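Local coordinates for protein probable GTPase engC (Thermotoga maritima, PDB 1U0L) that probably assists late maturation of the 30S ribosomal subunit as a circularly permuted, zinc-binding GTPase that hydrolyses GTP slowly, at residues 14-26 with 213-225. Residues are numbered along the deposited sequence; the frame is centred on the assembly and turned at random.
Sequences IVVSFHSNMVTVE and TAQLLKFDFGGYV
Glu26 and Lys218 form a salt bridge between OE1 and NZ at 2.9 Å, the ammonium sitting above the carboxylate plane, 40° out of it. Lys218 gets there by bending at chi3 and chi4, whereas Glu26 reaches over with CG anti to its backbone N (chi1 177°) and an extended chain. The other carboxylate oxygen, OE2, whose modelled place is less sure, accepts a hydrogen bond from the hydroxyl of Tyr224, the acid lying at the ring edge. Arg33 stands close by and adds a long, weak ion pair to Glu26. This is the seam between the OB-fold N-terminal domain, which contributes the hairpin of strands 11-19 and 22-27, and the edge strand 216-218 of the GTPase sheet. Between the two segments one direct backbone bond forms: Leu216 N gives its hydrogen to Val16 O at 2.9 Å, on a carbonyl lone pair, and Gln215 CA adds a CH contact to the same oxygen at 3.1 Å. Farther along, water 1 bridges the segments, accepting from Phe18 N, donating to Ala214 O at 2.8 Å and bonded to Thr213 OG1. Between the polar links, Val16 CG1 packs against Leu216 CB and lies 4.2 Å from Tyr224 CE2.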
loop_
_atom_site.group_PDB
_atom_site.type_symbol
_atom_site.label_atom_id
_atom_site.label_comp_id
_atom_site.label_asym_id
_atom_site.label_seq_id
_atom_site.Cartn_x
_atom_site.Cartn_y
_atom_site.Cartn_z
ATOM N N ILE A 14 18.426 2.483 -7.322
ATOM C CA ILE A 14 17.036 2.761 -6.959
ATOM C C ILE A 14 17.006 4.133 -6.301
ATOM O O ILE A 14 17.797 4.396 -5.399
ATOM C CB ILE A 14 16.471 1.740 -5.926
ATOM C CG1 ILE A 14 16.624 0.303 -6.441
ATOM C CG2 ILE A 14 14.993 2.010 -5.685
ATOM C CD1 ILE A 14 18.030 -0.252 -6.351
ATOM N N VAL A 15 16.126 5.017 -6.758
ATOM C CA VAL A 15 16.022 6.336 -6.140
ATOM C C VAL A 15 15.449 6.172 -4.732
ATOM O O VAL A 15 14.488 5.431 -4.534
ATOM C CB VAL A 15 15.073 7.244 -6.891
ATOM C CG1 VAL A 15 14.915 8.561 -6.119
ATOM C CG2 VAL A 15 15.580 7.466 -8.308
ATOM N N VAL A 16 16.005 6.881 -3.759
ATOM C CA VAL A 16 15.522 6.740 -2.397
ATOM C C VAL A 16 15.084 8.024 -1.707
ATOM O O VAL A 16 14.421 7.977 -0.669
ATOM C CB VAL A 16 16.570 6.070 -1.546
ATOM C CG1 VAL A 16 16.749 4.619 -1.991
ATOM C CG2 VAL A 16 17.858 6.860 -1.652
ATOM N N SER A 17 15.458 9.167 -2.264
ATOM C CA SER A 17 15.042 10.437 -1.679
ATOM C C SER A 17 15.517 11.612 -2.512
ATOM O O SER A 17 16.341 11.455 -3.409
ATOM C CB SER A 17 15.580 10.584 -0.253
ATOM O OG SER A 17 16.966 10.865 -0.266
ATOM N N PHE A 18 14.976 12.789 -2.213
ATOM C CA PHE A 18 15.354 14.003 -2.916
ATOM C C PHE A 18 15.920 15.030 -1.938
ATOM O O PHE A 18 15.195 15.661 -1.178
ATOM C CB PHE A 18 14.151 14.544 -3.676
ATOM C CG PHE A 18 13.706 13.643 -4.783
ATOM C CD1 PHE A 18 13.202 12.381 -4.505
ATOM C CD2 PHE A 18 13.822 14.037 -6.107
ATOM C CE1 PHE A 18 12.821 11.521 -5.530
ATOM C CE2 PHE A 18 13.444 13.186 -7.141
ATOM C CZ PHE A 18 12.943 11.924 -6.850
ATOM N N HIS A 19 17.238 15.178 -1.979
ATOM C CA HIS A 19 17.969 16.083 -1.101
ATOM C C HIS A 19 18.543 17.284 -1.879
ATOM O O HIS A 19 18.852 17.174 -3.066
ATOM C CB HIS A 19 19.092 15.282 -0.431
ATOM C CG HIS A 19 19.672 15.930 0.784
ATOM N ND1 HIS A 19 20.329 17.140 0.744
ATOM C CD2 HIS A 19 19.708 15.525 2.075
ATOM C CE1 HIS A 19 20.745 17.455 1.958
ATOM N NE2 HIS A 19 20.382 16.490 2.784
ATOM N N SER A 20 18.679 18.421 -1.199
ATOM C CA SER A 20 19.214 19.662 -1.785
ATOM C C SER A 20 18.966 19.878 -3.285
ATOM O O SER A 20 19.887 20.198 -4.044
ATOM C CB SER A 20 20.728 19.805 -1.486
ATOM O OG SER A 20 21.298 18.623 -0.927
ATOM N N ASN A 21 17.710 19.715 -3.694
ATOM C CA ASN A 21 17.292 19.899 -5.085
ATOM C C ASN A 21 18.023 18.939 -6.030
ATOM O O ASN A 21 18.318 19.280 -7.175
ATOM C CB ASN A 21 17.531 21.358 -5.496
ATOM C CG ASN A 21 16.591 21.830 -6.595
ATOM O OD1 ASN A 21 16.491 23.028 -6.868
ATOM N ND2 ASN A 21 15.906 20.893 -7.234
ATOM N N MET A 22 18.303 17.734 -5.536
ATOM C CA MET A 22 18.989 16.701 -6.313
ATOM C C MET A 22 18.508 15.290 -5.944
ATOM O O MET A 22 18.097 15.035 -4.811
ATOM C CB MET A 22 20.504 16.796 -6.099
ATOM C CG MET A 22 21.160 18.046 -6.682
ATOM S SD MET A 22 22.956 18.086 -6.425
ATOM C CE MET A 22 23.513 17.414 -7.948
ATOM N N VAL A 23 18.565 14.375 -6.907
ATOM C CA VAL A 23 18.140 12.997 -6.690
ATOM C C VAL A 23 19.220 12.142 -6.028
ATOM O O VAL A 23 20.358 12.082 -6.496
ATOM C CB VAL A 23 17.755 12.315 -8.027
ATOM C CG1 VAL A 23 17.362 10.855 -7.782
ATOM C CG2 VAL A 23 16.624 13.075 -8.696
ATOM N N THR A 24 18.849 11.470 -4.943
ATOM C CA THR A 24 19.767 10.600 -4.215
ATOM C C THR A 24 19.470 9.177 -4.664
ATOM O O THR A 24 18.350 8.704 -4.489
ATOM C CB THR A 24 19.515 10.658 -2.693
ATOM O OG1 THR A 24 19.329 12.020 -2.286
ATOM C CG2 THR A 24 20.692 10.060 -1.931
ATOM N N VAL A 25 20.451 8.491 -5.242
ATOM C CA VAL A 25 20.223 7.113 -5.675
ATOM C C VAL A 25 21.053 6.151 -4.848
ATOM O O VAL A 25 22.045 6.532 -4.244
ATOM C CB VAL A 25 20.575 6.884 -7.183
ATOM C CG1 VAL A 25 20.569 8.207 -7.934
ATOM C CG2 VAL A 25 21.912 6.175 -7.319
ATOM N N GLU A 26 20.636 4.896 -4.827
ATOM C CA GLU A 26 21.357 3.867 -4.100
ATOM C C GLU A 26 21.806 2.854 -5.133
ATOM O O GLU A 26 21.040 2.504 -6.028
ATOM C CB GLU A 26 20.448 3.199 -3.083
ATOM C CG GLU A 26 21.114 2.074 -2.333
ATOM C CD GLU A 26 20.240 1.534 -1.224
ATOM O OE1 GLU A 26 19.664 2.360 -0.482
ATOM O OE2 GLU A 26 20.142 0.294 -1.091
ATOM N N THR A 213 8.577 15.184 -0.266
ATOM C CA THR A 213 8.704 13.914 -0.965
ATOM C C THR A 213 9.033 12.779 0.009
ATOM O O THR A 213 9.692 12.983 1.033
ATOM C CB THR A 213 9.767 13.992 -2.064
ATOM O OG1 THR A 213 11.010 14.416 -1.500
ATOM C CG2 THR A 213 9.346 14.982 -3.130
ATOM N N ALA A 214 8.551 11.582 -0.302
ATOM C CA ALA A 214 8.786 10.438 0.559
ATOM C C ALA A 214 10.224 10.010 0.442
ATOM O O ALA A 214 10.990 10.581 -0.321
ATOM C CB ALA A 214 7.878 9.289 0.165
ATOM N N GLN A 215 10.588 8.998 1.211
ATOM C CA GLN A 215 11.933 8.462 1.189
ATOM C C GLN A 215 11.804 6.972 1.339
ATOM O O GLN A 215 10.771 6.475 1.791
ATOM C CB GLN A 215 12.748 9.002 2.349
ATOM C CG GLN A 215 13.275 10.383 2.129
ATOM C CD GLN A 215 14.203 10.800 3.239
ATOM O OE1 GLN A 215 14.905 9.965 3.816
ATOM N NE2 GLN A 215 14.228 12.095 3.543
ATOM N N LEU A 216 12.833 6.237 0.957
ATOM C CA LEU A 216 12.746 4.805 1.120
ATOM C C LEU A 216 13.684 4.466 2.253
ATOM O O LEU A 216 14.818 4.924 2.276
ATOM C CB LEU A 216 13.141 4.080 -0.169
ATOM C CG LEU A 216 12.247 4.350 -1.384
ATOM C CD1 LEU A 216 12.670 3.456 -2.521
ATOM C CD2 LEU A 216 10.789 4.073 -1.035
ATOM N N LEU A 217 13.194 3.708 3.220
ATOM C CA LEU A 217 14.021 3.320 4.339
ATOM C C LEU A 217 14.412 1.878 4.098
ATOM O O LEU A 217 13.548 1.033 3.838
ATOM C CB LEU A 217 13.240 3.453 5.641
ATOM C CG LEU A 217 12.810 4.885 5.941
ATOM C CD1 LEU A 217 11.821 4.896 7.092
ATOM C CD2 LEU A 217 14.039 5.727 6.254
ATOM N N LYS A 218 15.709 1.590 4.169
ATOM C CA LYS A 218 16.165 0.234 3.932
ATOM C C LYS A 218 16.017 -0.599 5.193
ATOM O O LYS A 218 16.346 -0.148 6.290
ATOM C CB LYS A 218 17.624 0.235 3.482
ATOM C CG LYS A 218 18.101 -1.110 2.946
ATOM C CD LYS A 218 19.604 -1.157 2.712
ATOM C CE LYS A 218 20.071 -0.119 1.698
ATOM N NZ LYS A 218 19.951 1.285 2.199
ATOM N N PHE A 219 15.513 -1.815 5.034
ATOM C CA PHE A 219 15.344 -2.710 6.167
ATOM C C PHE A 219 16.616 -3.494 6.426
ATOM O O PHE A 219 17.359 -3.834 5.502
ATOM C CB PHE A 219 14.206 -3.705 5.918
ATOM C CG PHE A 219 12.846 -3.167 6.244
ATOM C CD1 PHE A 219 11.812 -3.245 5.312
ATOM C CD2 PHE A 219 12.592 -2.590 7.482
ATOM C CE1 PHE A 219 10.547 -2.756 5.607
ATOM C CE2 PHE A 219 11.329 -2.097 7.788
ATOM C CZ PHE A 219 10.306 -2.179 6.849
ATOM N N ASP A 220 16.851 -3.788 7.696
ATOM C CA ASP A 220 18.008 -4.561 8.103
ATOM C C ASP A 220 18.108 -5.800 7.232
ATOM O O ASP A 220 19.177 -6.138 6.729
ATOM C CB ASP A 220 17.843 -5.001 9.555
ATOM C CG ASP A 220 18.841 -4.351 10.470
ATOM O OD1 ASP A 220 19.466 -3.357 10.043
ATOM O OD2 ASP A 220 18.996 -4.827 11.619
ATOM N N PHE A 221 16.967 -6.455 7.054
ATOM C CA PHE A 221 16.872 -7.698 6.308
ATOM C C PHE A 221 16.647 -7.576 4.812
ATOM O O PHE A 221 16.226 -8.545 4.173
ATOM C CB PHE A 221 15.757 -8.535 6.916
ATOM C CG PHE A 221 14.472 -7.776 7.090
ATOM C CD1 PHE A 221 13.651 -7.510 5.998
ATOM C CD2 PHE A 221 14.100 -7.297 8.335
ATOM C CE1 PHE A 221 12.480 -6.776 6.148
ATOM C CE2 PHE A 221 12.936 -6.565 8.495
ATOM C CZ PHE A 221 12.124 -6.304 7.399
ATOM N N GLY A 222 16.918 -6.406 4.244
ATOM C CA GLY A 222 16.735 -6.240 2.813
ATOM C C GLY A 222 15.298 -5.943 2.446
ATOM O O GLY A 222 14.371 -6.680 2.799
ATOM N N GLY A 223 15.107 -4.854 1.717
ATOM C CA GLY A 223 13.772 -4.453 1.324
ATOM C C GLY A 223 13.634 -3.021 1.786
ATOM O O GLY A 223 14.497 -2.525 2.514
ATOM N N TYR A 224 12.575 -2.345 1.362
ATOM C CA TYR A 224 12.374 -0.972 1.777
ATOM C C TYR A 224 10.946 -0.703 2.172
ATOM O O TYR A 224 10.024 -1.409 1.749
ATOM C CB TYR A 224 12.689 0.007 0.660
ATOM C CG TYR A 224 14.033 -0.121 0.013
ATOM C CD1 TYR A 224 14.265 -1.074 -0.984
ATOM C CD2 TYR A 224 15.046 0.793 0.303
ATOM C CE1 TYR A 224 15.465 -1.102 -1.686
ATOM C CE2 TYR A 224 16.251 0.773 -0.394
ATOM C CZ TYR A 224 16.450 -0.171 -1.389
ATOM O OH TYR A 224 17.609 -0.140 -2.118
ATOM N N VAL A 225 10.781 0.337 2.983
ATOM C CA VAL A 225 9.465 0.797 3.397
ATOM C C VAL A 225 9.478 2.311 3.244
ATOM O O VAL A 225 10.477 2.972 3.540
ATOM C CB VAL A 225 9.104 0.419 4.850
ATOM C CG1 VAL A 225 10.008 1.154 5.851
ATOM C CG2 VAL A 225 7.614 0.729 5.081
HETATM O O HOH W 1 12.769 12.701 -0.578
#